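Endo-beta-1,2-glucanase (Talaromyces funiculosus, PDB 6IMV) hydrolyses internal beta-1,2-glucosidic linkages of beta-1,2-glucans and binds the disaccharide sophorose. Local coordinates at residues Asn55-Asp60 with Ser81-Gln86; His75-Ala80 with Leu141-Ser146; Tyr127-Glu132 with Ser147-Thr152; Pro135-Phe140 with Asn159-Leu164. All blocks are in the same frame, centred on the assembly; numbering follows the deposited sequence.

Interaction 1: residues Asn55-Asp60 with Ser81-Gln86. With BGC (beta-D-glucopyranose), chain I.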
# COMPACT_ATOMS: atom_id res chain seq x y z
N ASN A 55 -9.36 17.63 9.86
CA ASN A 55 -9.54 16.45 10.72
C ASN A 55 -8.36 15.47 10.60
O ASN A 55 -8.34 14.45 11.28
CB ASN A 55 -10.89 15.77 10.44
CG ASN A 55 -11.00 15.23 9.03
OD1 ASN A 55 -10.00 15.10 8.32
ND2 ASN A 55 -12.22 14.89 8.62
N GLY A 56 -7.38 15.79 9.75
CA GLY A 56 -6.16 15.00 9.61
C GLY A 56 -6.37 13.70 8.85
O GLY A 56 -5.49 12.84 8.87
N MET A 57 -7.51 13.55 8.17
CA MET A 57 -7.89 12.29 7.54
C MET A 57 -7.53 12.30 6.05
O MET A 57 -7.67 13.33 5.39
CB MET A 57 -9.39 12.03 7.69
CG MET A 57 -9.84 11.89 9.13
SD MET A 57 -9.05 10.50 9.99
CE MET A 57 -9.47 9.12 8.92
N SER A 58 -7.10 11.14 5.54
CA SER A 58 -6.83 10.96 4.12
C SER A 58 -8.14 11.05 3.33
O SER A 58 -9.21 10.72 3.84
CB SER A 58 -6.12 9.67 3.82
OG SER A 58 -6.93 8.54 4.09
N TYR A 59 -8.02 11.56 2.10
CA TYR A 59 -8.93 11.26 1.00
C TYR A 59 -8.27 10.20 0.13
O TYR A 59 -7.05 10.23 -0.01
CB TYR A 59 -9.18 12.50 0.13
CG TYR A 59 -9.84 13.66 0.82
CD1 TYR A 59 -11.11 13.54 1.36
CD2 TYR A 59 -9.19 14.88 0.93
CE1 TYR A 59 -11.72 14.61 1.99
CE2 TYR A 59 -9.79 15.96 1.56
CZ TYR A 59 -11.06 15.82 2.09
OH TYR A 59 -11.65 16.88 2.70
N ASP A 60 -9.07 9.35 -0.53
CA ASP A 60 -8.54 8.39 -1.49
C ASP A 60 -7.61 9.10 -2.48
O ASP A 60 -6.56 8.58 -2.84
CB ASP A 60 -9.67 7.67 -2.24
CG ASP A 60 -9.15 6.71 -3.31
OD1 ASP A 60 -8.30 5.88 -2.98
OD2 ASP A 60 -9.62 6.81 -4.46
N SER A 81 -6.56 1.42 4.62
CA SER A 81 -5.48 1.08 3.68
C SER A 81 -4.72 2.34 3.23
O SER A 81 -3.48 2.33 3.18
CB SER A 81 -6.05 0.32 2.50
OG SER A 81 -7.28 0.91 2.08
N LYS A 82 -5.44 3.42 2.93
CA LYS A 82 -4.79 4.69 2.54
C LYS A 82 -4.19 5.37 3.79
O LYS A 82 -3.11 5.94 3.74
CB LYS A 82 -5.77 5.64 1.82
CG LYS A 82 -6.41 5.05 0.57
CD LYS A 82 -7.73 4.35 0.82
CE LYS A 82 -8.13 3.44 -0.33
NZ LYS A 82 -7.13 2.37 -0.55
N GLU A 83 -4.91 5.28 4.91
CA GLU A 83 -4.39 5.71 6.20
C GLU A 83 -3.01 5.09 6.48
O GLU A 83 -2.13 5.76 6.96
CB GLU A 83 -5.37 5.35 7.32
CG GLU A 83 -6.66 6.13 7.27
CD GLU A 83 -6.54 7.60 7.63
OE1 GLU A 83 -6.22 7.89 8.80
OE2 GLU A 83 -6.76 8.44 6.74
N SER A 84 -2.85 3.80 6.15
CA SER A 84 -1.61 3.07 6.39
C SER A 84 -0.45 3.69 5.61
O SER A 84 0.65 3.79 6.14
CB SER A 84 -1.78 1.58 6.12
OG SER A 84 -1.63 1.29 4.74
N LEU A 85 -0.72 4.17 4.38
CA LEU A 85 0.32 4.78 3.53
C LEU A 85 0.75 6.14 4.10
O LEU A 85 1.94 6.46 4.11
CB LEU A 85 -0.18 4.89 2.09
CG LEU A 85 -0.39 3.55 1.37
CD1 LEU A 85 -1.06 3.75 0.02
CD2 LEU A 85 0.93 2.80 1.20
N GLN A 86 -0.23 6.91 4.58
CA GLN A 86 0.00 8.22 5.16
C GLN A 86 0.78 8.07 6.48
O GLN A 86 1.76 8.77 6.72
CB GLN A 86 -1.35 8.91 5.37
CG GLN A 86 -1.27 10.30 5.97
CD GLN A 86 -2.65 10.86 6.24
OE1 GLN A 86 -3.63 10.14 6.32
NE2 GLN A 86 -2.72 12.18 6.40
C2 BGC I . -12.06 2.07 -5.22
C3 BGC I . -11.54 3.36 -5.88
C4 BGC I . -10.17 3.78 -5.33
C5 BGC I . -9.22 2.57 -5.31
C6 BGC I . -7.85 2.89 -4.71
C1 BGC I . -10.99 0.99 -5.24
O1 BGC I . -11.39 -0.23 -4.61
O2 BGC I . -13.18 1.60 -5.96
O3 BGC I . -12.48 4.43 -5.71
O4 BGC I . -9.60 4.86 -6.10
O5 BGC I . -9.82 1.49 -4.59
O6 BGC I . -8.01 3.21 -3.33

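Interaction 2: residues His75-Ala80 with Leu141-Ser146. With BGC (beta-D-glucopyranose), chain D; BGC (beta-D-glucopyranose), chain I.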
# COMPACT_ATOMS: atom_id res chain seq x y z
N HIS A 75 -11.92 12.72 -4.30
CA HIS A 75 -12.66 11.61 -3.73
C HIS A 75 -12.87 11.90 -2.25
O HIS A 75 -11.88 11.97 -1.51
CB HIS A 75 -11.91 10.27 -3.91
CG HIS A 75 -11.89 9.76 -5.31
ND1 HIS A 75 -11.19 8.62 -5.67
CD2 HIS A 75 -12.48 10.22 -6.44
CE1 HIS A 75 -11.34 8.40 -6.96
NE2 HIS A 75 -12.14 9.37 -7.46
N PRO A 76 -14.13 12.06 -1.76
CA PRO A 76 -14.38 12.44 -0.37
C PRO A 76 -14.35 11.26 0.62
O PRO A 76 -14.70 11.42 1.77
CB PRO A 76 -15.80 13.02 -0.45
CG PRO A 76 -16.48 12.14 -1.50
CD PRO A 76 -15.38 11.86 -2.51
N PHE A 77 -13.98 10.09 0.12
CA PHE A 77 -13.96 8.85 0.90
C PHE A 77 -12.52 8.34 0.98
O PHE A 77 -11.67 8.75 0.19
CB PHE A 77 -14.87 7.80 0.26
CG PHE A 77 -14.52 7.49 -1.17
CD1 PHE A 77 -13.53 6.57 -1.47
CD2 PHE A 77 -15.14 8.16 -2.21
CE1 PHE A 77 -13.19 6.30 -2.78
CE2 PHE A 77 -14.80 7.88 -3.52
CZ PHE A 77 -13.82 6.96 -3.81
N SER A 78 -12.26 7.45 1.94
CA SER A 78 -10.98 6.78 2.09
C SER A 78 -11.19 5.53 2.94
O SER A 78 -12.33 5.10 3.15
CB SER A 78 -9.91 7.72 2.65
OG SER A 78 -8.60 7.18 2.49
N ALA A 79 -10.09 4.92 3.38
CA ALA A 79 -10.12 3.68 4.12
C ALA A 79 -8.80 3.51 4.87
O ALA A 79 -7.85 4.26 4.62
CB ALA A 79 -10.37 2.52 3.17
N ALA A 80 -8.75 2.52 5.77
CA ALA A 80 -7.61 2.28 6.65
C ALA A 80 -6.36 1.93 5.83
O ALA A 80 -5.24 2.15 6.29
CB ALA A 80 -7.96 1.22 7.66
N LEU A 141 -11.74 0.85 11.41
CA LEU A 141 -12.33 1.80 10.48
C LEU A 141 -12.93 1.07 9.28
O LEU A 141 -12.28 0.24 8.65
CB LEU A 141 -11.27 2.79 9.98
CG LEU A 141 -10.59 3.65 11.04
CD1 LEU A 141 -9.53 4.53 10.39
CD2 LEU A 141 -11.60 4.50 11.80
N PRO A 142 -14.18 1.41 8.89
CA PRO A 142 -14.75 0.98 7.62
C PRO A 142 -14.19 1.90 6.53
O PRO A 142 -13.37 2.74 6.83
CB PRO A 142 -16.24 1.23 7.84
CG PRO A 142 -16.25 2.50 8.65
CD PRO A 142 -15.07 2.35 9.59
N TRP A 143 -14.64 1.74 5.29
CA TRP A 143 -14.53 2.83 4.31
C TRP A 143 -15.38 4.00 4.83
O TRP A 143 -16.49 3.79 5.30
CB TRP A 143 -14.98 2.38 2.92
CG TRP A 143 -14.01 1.49 2.23
CD1 TRP A 143 -13.73 0.19 2.53
CD2 TRP A 143 -13.18 1.83 1.10
NE1 TRP A 143 -12.79 -0.30 1.66
CE2 TRP A 143 -12.43 0.68 0.78
CE3 TRP A 143 -13.00 2.98 0.32
CZ2 TRP A 143 -11.51 0.66 -0.26
CZ3 TRP A 143 -12.09 2.96 -0.71
CH2 TRP A 143 -11.36 1.81 -1.00
N PHE A 144 -14.81 5.21 4.79
CA PHE A 144 -15.38 6.37 5.46
C PHE A 144 -15.37 7.59 4.54
O PHE A 144 -14.57 7.68 3.61
CB PHE A 144 -14.62 6.68 6.75
CG PHE A 144 -13.12 6.81 6.60
CD1 PHE A 144 -12.55 7.98 6.10
CD2 PHE A 144 -12.28 5.77 6.96
CE1 PHE A 144 -11.18 8.09 5.96
CE2 PHE A 144 -10.91 5.89 6.83
CZ PHE A 144 -10.35 7.05 6.33
N THR A 145 -16.26 8.53 4.86
CA THR A 145 -16.33 9.84 4.25
C THR A 145 -15.55 10.80 5.15
O THR A 145 -15.86 10.90 6.33
CB THR A 145 -17.79 10.28 4.07
OG1 THR A 145 -18.44 9.32 3.23
CG2 THR A 145 -17.92 11.66 3.48
N SER A 146 -14.55 11.48 4.59
CA SER A 146 -13.63 12.31 5.38
C SER A 146 -13.75 13.81 5.03
O SER A 146 -12.98 14.62 5.54
CB SER A 146 -12.21 11.81 5.22
OG SER A 146 -11.93 11.53 3.85
C2 BGC D . -9.48 -4.34 -0.85
C3 BGC D . -9.91 -3.52 0.36
C4 BGC D . -11.39 -3.75 0.65
C5 BGC D . -11.63 -5.25 0.82
C6 BGC D . -13.06 -5.65 1.08
C1 BGC D . -9.85 -5.80 -0.65
O2 BGC D . -8.07 -4.29 -1.01
O3 BGC D . -9.68 -2.13 0.16
O4 BGC D . -11.75 -3.06 1.84
O5 BGC D . -11.23 -5.94 -0.35
O6 BGC D . -13.87 -5.21 0.01
C2 BGC I . -12.06 2.07 -5.22
C3 BGC I . -11.54 3.36 -5.88
C4 BGC I . -10.17 3.78 -5.33
C5 BGC I . -9.22 2.57 -5.31
C6 BGC I . -7.85 2.89 -4.71
C1 BGC I . -10.99 0.99 -5.24
O1 BGC I . -11.39 -0.23 -4.61
O2 BGC I . -13.18 1.60 -5.96
O3 BGC I . -12.48 4.43 -5.71
O4 BGC I . -9.60 4.86 -6.10
O5 BGC I . -9.82 1.49 -4.59
O6 BGC I . -8.01 3.21 -3.33
O HOH W 1 -11.14 0.77 6.10

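Interaction 3: residues Tyr127-Glu132 with Ser147-Thr152. With NAG (2-acetamido-2-deoxy-beta-D-glucopyranose), chain F.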
# COMPACT_ATOMS: atom_id res chain seq x y z
N TYR A 127 -10.22 9.93 14.86
CA TYR A 127 -10.39 8.50 15.11
C TYR A 127 -11.24 8.28 16.37
O TYR A 127 -12.11 7.43 16.38
CB TYR A 127 -9.04 7.79 15.30
CG TYR A 127 -8.29 7.36 14.05
CD1 TYR A 127 -8.26 8.14 12.90
CD2 TYR A 127 -7.54 6.20 14.06
CE1 TYR A 127 -7.54 7.74 11.78
CE2 TYR A 127 -6.81 5.79 12.96
CZ TYR A 127 -6.80 6.56 11.81
OH TYR A 127 -6.08 6.14 10.74
N LEU A 128 -10.95 9.06 17.43
CA LEU A 128 -11.58 8.87 18.73
C LEU A 128 -13.04 9.36 18.71
O LEU A 128 -13.90 8.73 19.33
CB LEU A 128 -10.75 9.59 19.81
CG LEU A 128 -9.37 9.01 20.11
CD1 LEU A 128 -8.75 9.64 21.35
CD2 LEU A 128 -9.39 7.49 20.28
N ARG A 129 -13.33 10.46 18.01
CA ARG A 129 -14.71 10.95 17.80
C ARG A 129 -15.52 9.90 17.03
O ARG A 129 -16.70 9.67 17.32
CB ARG A 129 -14.73 12.29 17.06
CG ARG A 129 -14.19 13.48 17.84
CD ARG A 129 -14.56 14.82 17.21
NE ARG A 129 -14.19 14.94 15.79
CZ ARG A 129 -12.98 15.27 15.35
NH1 ARG A 129 -11.99 15.52 16.20
NH2 ARG A 129 -12.76 15.38 14.04
N PHE A 130 -14.89 9.26 16.04
CA PHE A 130 -15.53 8.22 15.26
C PHE A 130 -15.88 7.02 16.15
O PHE A 130 -16.97 6.45 16.04
CB PHE A 130 -14.65 7.75 14.10
CG PHE A 130 -15.29 6.66 13.27
CD1 PHE A 130 -16.29 6.97 12.37
CD2 PHE A 130 -14.91 5.34 13.42
CE1 PHE A 130 -16.89 5.96 11.62
CE2 PHE A 130 -15.51 4.34 12.68
CZ PHE A 130 -16.50 4.65 11.77
N ASN A 131 -14.93 6.61 16.99
CA ASN A 131 -15.13 5.48 17.89
C ASN A 131 -16.31 5.76 18.84
O ASN A 131 -17.12 4.87 19.12
CB ASN A 131 -13.85 5.18 18.68
CG ASN A 131 -14.04 4.09 19.70
OD1 ASN A 131 -14.46 2.98 19.37
ND2 ASN A 131 -13.72 4.41 20.94
N GLU A 132 -16.38 6.99 19.35
CA GLU A 132 -17.41 7.43 20.27
C GLU A 132 -18.80 7.34 19.62
O GLU A 132 -19.73 6.88 20.25
CB GLU A 132 -17.14 8.87 20.69
CG GLU A 132 -18.03 9.35 21.81
CD GLU A 132 -17.63 10.72 22.32
OE1 GLU A 132 -17.97 11.03 23.48
OE2 GLU A 132 -16.98 11.47 21.54
N SER A 147 -14.75 14.17 4.21
CA SER A 147 -14.90 15.54 3.69
C SER A 147 -15.51 16.49 4.74
O SER A 147 -15.37 17.69 4.60
CB SER A 147 -15.70 15.56 2.40
OG SER A 147 -16.80 14.67 2.47
N SER A 148 -16.19 15.97 5.77
CA SER A 148 -16.62 16.81 6.90
C SER A 148 -15.75 16.51 8.12
O SER A 148 -14.96 15.58 8.11
CB SER A 148 -18.09 16.64 7.20
OG SER A 148 -18.85 16.85 6.03
N GLN A 149 -15.90 17.31 9.18
CA GLN A 149 -14.99 17.28 10.33
C GLN A 149 -15.06 15.90 11.01
O GLN A 149 -14.05 15.34 11.41
CB GLN A 149 -15.29 18.46 11.26
CG GLN A 149 -14.36 18.56 12.47
CD GLN A 149 -12.91 18.76 12.10
OE1 GLN A 149 -12.55 19.12 10.97
NE2 GLN A 149 -12.03 18.50 13.06
N ASP A 150 -16.27 15.35 11.16
CA ASP A 150 -16.45 14.03 11.74
C ASP A 150 -16.59 12.99 10.62
O ASP A 150 -17.30 13.21 9.66
CB ASP A 150 -17.69 13.95 12.64
CG ASP A 150 -17.53 14.64 13.98
OD1 ASP A 150 -16.46 15.21 14.24
OD2 ASP A 150 -18.48 14.57 14.78
N LEU A 151 -15.92 11.85 10.80
CA LEU A 151 -16.06 10.69 9.92
C LEU A 151 -17.47 10.11 10.03
O LEU A 151 -18.06 10.04 11.12
CB LEU A 151 -15.05 9.61 10.31
CG LEU A 151 -13.58 9.94 10.09
CD1 LEU A 151 -12.71 8.74 10.41
CD2 LEU A 151 -13.32 10.44 8.68
N THR A 152 -17.97 9.65 8.88
CA THR A 152 -19.09 8.74 8.77
C THR A 152 -18.66 7.56 7.89
O THR A 152 -17.82 7.72 7.01
CB THR A 152 -20.33 9.44 8.18
OG1 THR A 152 -19.99 9.95 6.89
CG2 THR A 152 -20.83 10.56 9.06
C1 NAG F . -13.85 3.48 22.01
C2 NAG F . -12.83 3.74 23.10
C3 NAG F . -13.07 2.78 24.26
C4 NAG F . -14.50 2.87 24.75
C5 NAG F . -15.42 2.66 23.56
C6 NAG F . -16.90 2.71 23.91
C7 NAG F . -10.52 4.41 22.65
C8 NAG F . -9.24 3.98 22.00
N2 NAG F . -11.51 3.55 22.55
O3 NAG F . -12.15 3.10 25.29
O4 NAG F . -14.75 1.85 25.73
O5 NAG F . -15.12 3.67 22.61
O6 NAG F . -17.31 4.08 23.82
O7 NAG F . -10.60 5.46 23.25

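Interaction 4: residues Pro135-Phe140 with Asn159-Leu164. With BGC (beta-D-glucopyranose), chain D.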
# COMPACT_ATOMS: atom_id res chain seq x y z
N PRO A 135 -19.27 3.04 18.15
CA PRO A 135 -18.49 2.11 18.97
C PRO A 135 -18.54 0.66 18.48
O PRO A 135 -17.66 -0.13 18.82
CB PRO A 135 -19.12 2.28 20.36
CG PRO A 135 -20.55 2.71 20.07
CD PRO A 135 -20.41 3.62 18.88
N GLY A 136 -19.54 0.32 17.67
CA GLY A 136 -19.72 -1.04 17.12
C GLY A 136 -18.56 -1.51 16.25
O GLY A 136 -18.38 -2.72 16.05
N PHE A 137 -17.77 -0.57 15.72
CA PHE A 137 -16.60 -0.89 14.89
C PHE A 137 -15.43 -1.39 15.74
O PHE A 137 -14.44 -1.85 15.20
CB PHE A 137 -16.19 0.31 14.03
CG PHE A 137 -17.09 0.51 12.84
CD1 PHE A 137 -17.07 -0.37 11.77
CD2 PHE A 137 -18.03 1.53 12.83
CE1 PHE A 137 -17.92 -0.21 10.70
CE2 PHE A 137 -18.90 1.68 11.76
CZ PHE A 137 -18.84 0.82 10.69
N GLY A 138 -15.54 -1.25 17.07
CA GLY A 138 -14.53 -1.76 18.02
C GLY A 138 -13.15 -1.15 17.82
O GLY A 138 -12.16 -1.79 18.11
N GLY A 139 -13.09 0.09 17.31
CA GLY A 139 -11.85 0.85 17.15
C GLY A 139 -11.21 0.69 15.77
O GLY A 139 -10.16 1.29 15.50
N PHE A 140 -11.84 -0.11 14.91
CA PHE A 140 -11.44 -0.30 13.53
C PHE A 140 -12.19 0.71 12.66
O PHE A 140 -13.16 1.33 13.11
CB PHE A 140 -11.77 -1.73 13.09
CG PHE A 140 -11.03 -2.79 13.86
CD1 PHE A 140 -9.71 -3.09 13.57
CD2 PHE A 140 -11.65 -3.49 14.89
CE1 PHE A 140 -9.03 -4.08 14.27
CE2 PHE A 140 -10.97 -4.47 15.59
CZ PHE A 140 -9.66 -4.76 15.28
N ASN A 159 -22.19 -0.56 9.00
CA ASN A 159 -22.30 -1.88 9.64
C ASN A 159 -21.45 -2.95 8.94
O ASN A 159 -21.74 -4.14 9.01
CB ASN A 159 -23.77 -2.31 9.70
CG ASN A 159 -24.60 -1.35 10.51
OD1 ASN A 159 -24.18 -0.92 11.59
ND2 ASN A 159 -25.74 -0.96 9.98
N ARG A 160 -20.36 -2.53 8.27
CA ARG A 160 -19.46 -3.46 7.59
C ARG A 160 -18.03 -2.97 7.83
O ARG A 160 -17.80 -1.75 7.72
CB ARG A 160 -19.74 -3.50 6.08
CG ARG A 160 -21.10 -4.04 5.69
CD ARG A 160 -21.40 -3.87 4.21
NE ARG A 160 -20.58 -4.76 3.39
CZ ARG A 160 -19.67 -4.38 2.49
NH1 ARG A 160 -19.56 -3.11 2.14
NH2 ARG A 160 -18.89 -5.28 1.93
N VAL A 161 -17.10 -3.90 8.14
CA VAL A 161 -15.73 -3.52 8.40
C VAL A 161 -14.78 -4.55 7.80
O VAL A 161 -14.97 -5.76 7.97
CB VAL A 161 -15.49 -3.28 9.91
CG1 VAL A 161 -15.68 -4.54 10.74
CG2 VAL A 161 -14.12 -2.67 10.17
N PRO A 162 -13.75 -4.10 7.04
CA PRO A 162 -12.81 -5.00 6.37
C PRO A 162 -11.54 -5.23 7.20
O PRO A 162 -10.92 -4.25 7.69
CB PRO A 162 -12.49 -4.20 5.11
CG PRO A 162 -12.42 -2.76 5.60
CD PRO A 162 -13.45 -2.69 6.72
N GLY A 163 -11.17 -6.50 7.38
CA GLY A 163 -9.98 -6.87 8.12
C GLY A 163 -8.70 -6.42 7.42
O GLY A 163 -7.76 -5.96 8.08
N LEU A 164 -8.66 -6.55 6.09
CA LEU A 164 -7.43 -6.34 5.33
C LEU A 164 -6.90 -4.91 5.56
O LEU A 164 -5.75 -4.72 5.94
CB LEU A 164 -7.68 -6.62 3.86
CG LEU A 164 -6.45 -6.59 2.95
CD1 LEU A 164 -6.60 -7.61 1.83
CD2 LEU A 164 -6.23 -5.20 2.36
C2 BGC D . -9.48 -4.34 -0.85
C3 BGC D . -9.91 -3.52 0.36
C4 BGC D . -11.39 -3.75 0.65
C5 BGC D . -11.63 -5.25 0.82
C6 BGC D . -13.06 -5.65 1.08
C1 BGC D . -9.85 -5.80 -0.65
O2 BGC D . -8.07 -4.29 -1.01
O3 BGC D . -9.68 -2.13 0.16
O4 BGC D . -11.75 -3.06 1.84
O5 BGC D . -11.23 -5.94 -0.35
O6 BGC D . -13.87 -5.21 0.01

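Interaction 1: residues Asn55-Asp60 with Ser81-Gln86
Glu83 OE2 is gripped twice by one residue: Ser58 OG donates to it over 2.7 Å, and the backbone Ser58 N follows at 3.0 Å with an N-H...O angle of 158°. The pair shows how a buried carboxylate can tie a strand to a helix, here strand 57-64 to helix 80-94 beside the sugar pocket. Ser58 OG sits between its own backbone N and carbonyl carbon (chi1 67°), which lets hydroxyl and amide converge on the same oxygen; it is also hydrogen-bonded to Ser78 OG. The hydroxyl uses the anti lone pair of OE2, whereas the amide arrives nearly head-on to the C-O bond. OE1 turns to Lys123 and to the hydroxyl of Tyr127, so that both ends of the carboxylate are satisfied and its rotation is fixed. Met57 crosses Glu83 at about a right angle and lays its CE 3.5 Å from Glu83 OE1. The strand is led in by an Asx turn, Asn55 OD1 accepting from Met57 N, and by a G1 bulge at Gly56 and Met57. Lys82, bent at chi2 and chi4, brings its CE to 3.6 Å from Asp60 OD1, but its NZ bonds to Ser81 OG and forms a salt bridge with Asp434. Asp60 OD2, also hydrogen-bonded to His75 ND1, accepts from O4 of the chain I glucose at 2.5 Å, and Asp60 OD1 from its O6 at 2.7 Å.

Interaction 2: residues His75-Ala80 with Leu141-Ser146
Trp143 and Phe77 lie side by side and point the same way, Phe77 CD1 coming up to the indole edge in its plane, 4.0 Å from Trp143 CZ3. Over one face of the indole lies the methyl of Ala79: its CB is 3.7 Å from the centroid of the five-membered ring and only 16° off the normal, a CH-pi contact. Phe144 is on the sheet face opposite Phe77. Its CG occupies the position between backbone N and carbonyl carbon (chi1 52°), which folds the ring back over the neighbouring strand; one face covers the peptide joining Ser78 to Ala79, and on the same side CE1 lies 3.6 Å from Ser78 CB. Between these side chains the backbones pair antiparallel. Ser78 and Phe144 form a hydrogen-bonded pair, Ser78 N giving to Phe144 O at 2.9 Å and Phe144 N returning the bond to Ser78 O, while Ser146 N reaches Pro76 O. Where the strands part, a water accepts from Ala80 N and donates to Leu141 O. The indole N-H of Trp143 runs almost straight, at 176°, to O4 of the chain D glucose, 3.0 Å from NE1, and Phe77 CZ lies 3.4 Å from O3 of the chain I glucose. Strand 71-78 and the residue just before strand 144-145 thus turn two aromatic edges to the sugars, helping to line the glucose-binding site of this glycoside hydrolase.

Interaction 3: residues Tyr127-Glu132 with Ser147-Thr152
Phe130 and Leu151 form the close-packed side of this contact, Phe130 CD1 touching Leu151 CB at 3.6 Å with the two side chains crossing at about a right angle. Phe130 projects with its CG opposite the backbone N (chi1 180°), which carries the ring from helix 112-133 toward the connection of a beta hairpin, the loop joining antiparallel strands 144-145 and 152-153. Leu141, Pro142, Tyr134 and Phe137 gather round the same ring, while Leu151 also rests on Met57 and Phe144, so this half belongs to the protein interior.

One residue earlier in the helix, Arg129 faces the solvent side, where Gln149 and Asp150 are exposed. Its chain bends at chi3, and two neighbouring N-H groups then grip the loop. Arg129 NE makes a salt bridge to Asp150 OD1 at 2.8 Å, approaching from 36° above the carboxylate plane. Arg129 NH2 donates to Gln149 O at 2.9 Å; the oxygen lies in the guanidinium plane, but the donor stands well above the carbonyl plane, not on a lone pair. The Gln149 amide lies 19° from parallel to the guanidinium, its NE2 bonded to Gly54 O. Away from the loop, Asn131 ND2 carries an N-linked sugar.

A charged, directional clasp at the water boundary is consistent with Arg129 helping to fix the loop against the helix, with the apolar pair shielded behind it.

Interaction 4: residues Pro135-Phe140 with Asn159-Leu164
Phe137 meets Val161 along one edge of its ring, and the two side chains slide past each other in opposite directions. The contact sets a type I' beta turn, Phe137 to Phe140, against strand 160-162, which is outermost in a three-stranded antiparallel sheet and leads directly into helix 163-182. From CB, the Phe137 side chain leaves with its CG opposite the carbonyl carbon (chi1 -76°), and this brings the ring to the strand although its CB does not point there. CD1 comes first, 3.8 Å from Val161 CB, the branched carbon lying in the ring plane. CD2, across the ring, packs on the ring of Phe130. Next outward, CE1 abuts the backbone carbonyl of Arg160, 3.4 Å from its O, which is also at the ring edge. At the tip, CZ stands 4.0 Å from Asn159 N. Pro142 closes on the ring as well, so the phenyl is wedged between helix 112-133, the strand and the loop before strand 144-145. The turn itself is closed by Phe140 N bonding to Phe137 O at 3.1 Å, with Gly138 and Gly139 taking its central positive-phi positions. Arg160 leaves away from the turn; its NE forms a salt bridge with Glu240 and its guanidinium a cation-pi contact with Trp157. Pro162, the N-cap residue of helix 163-182, lays its CB 3.5 Å from O4 of the chain D glucose. The turn's last residue adds a second apolar touch, Phe140 CB meeting Val161 CG2 at 3.9 Å.

Overall arrangement
Interactions 1 and 2 lie deepest and share the antiparallel sheet, strands 57-64 and 71-78 being neighbours in it; both reach the chain I glucose, and Ser58 with Ser78 and Asp60 with His75 join them by probable hydrogen bonds. The loop of interaction 3 joins two strands of that sheet, yet this contact is the most peripheral and alone combines an exposed salt bridge with a buried patch; Phe130 continues that patch to Phe137 of interaction 4, and Tyr127 reaches Glu83 of interaction 1. Interaction 4 is buried but apolar, and meets interaction 2 at Pro142 and the chain D glucose. Inside, polar bonds join strand, helix and sugar; at the surface they hold a loop.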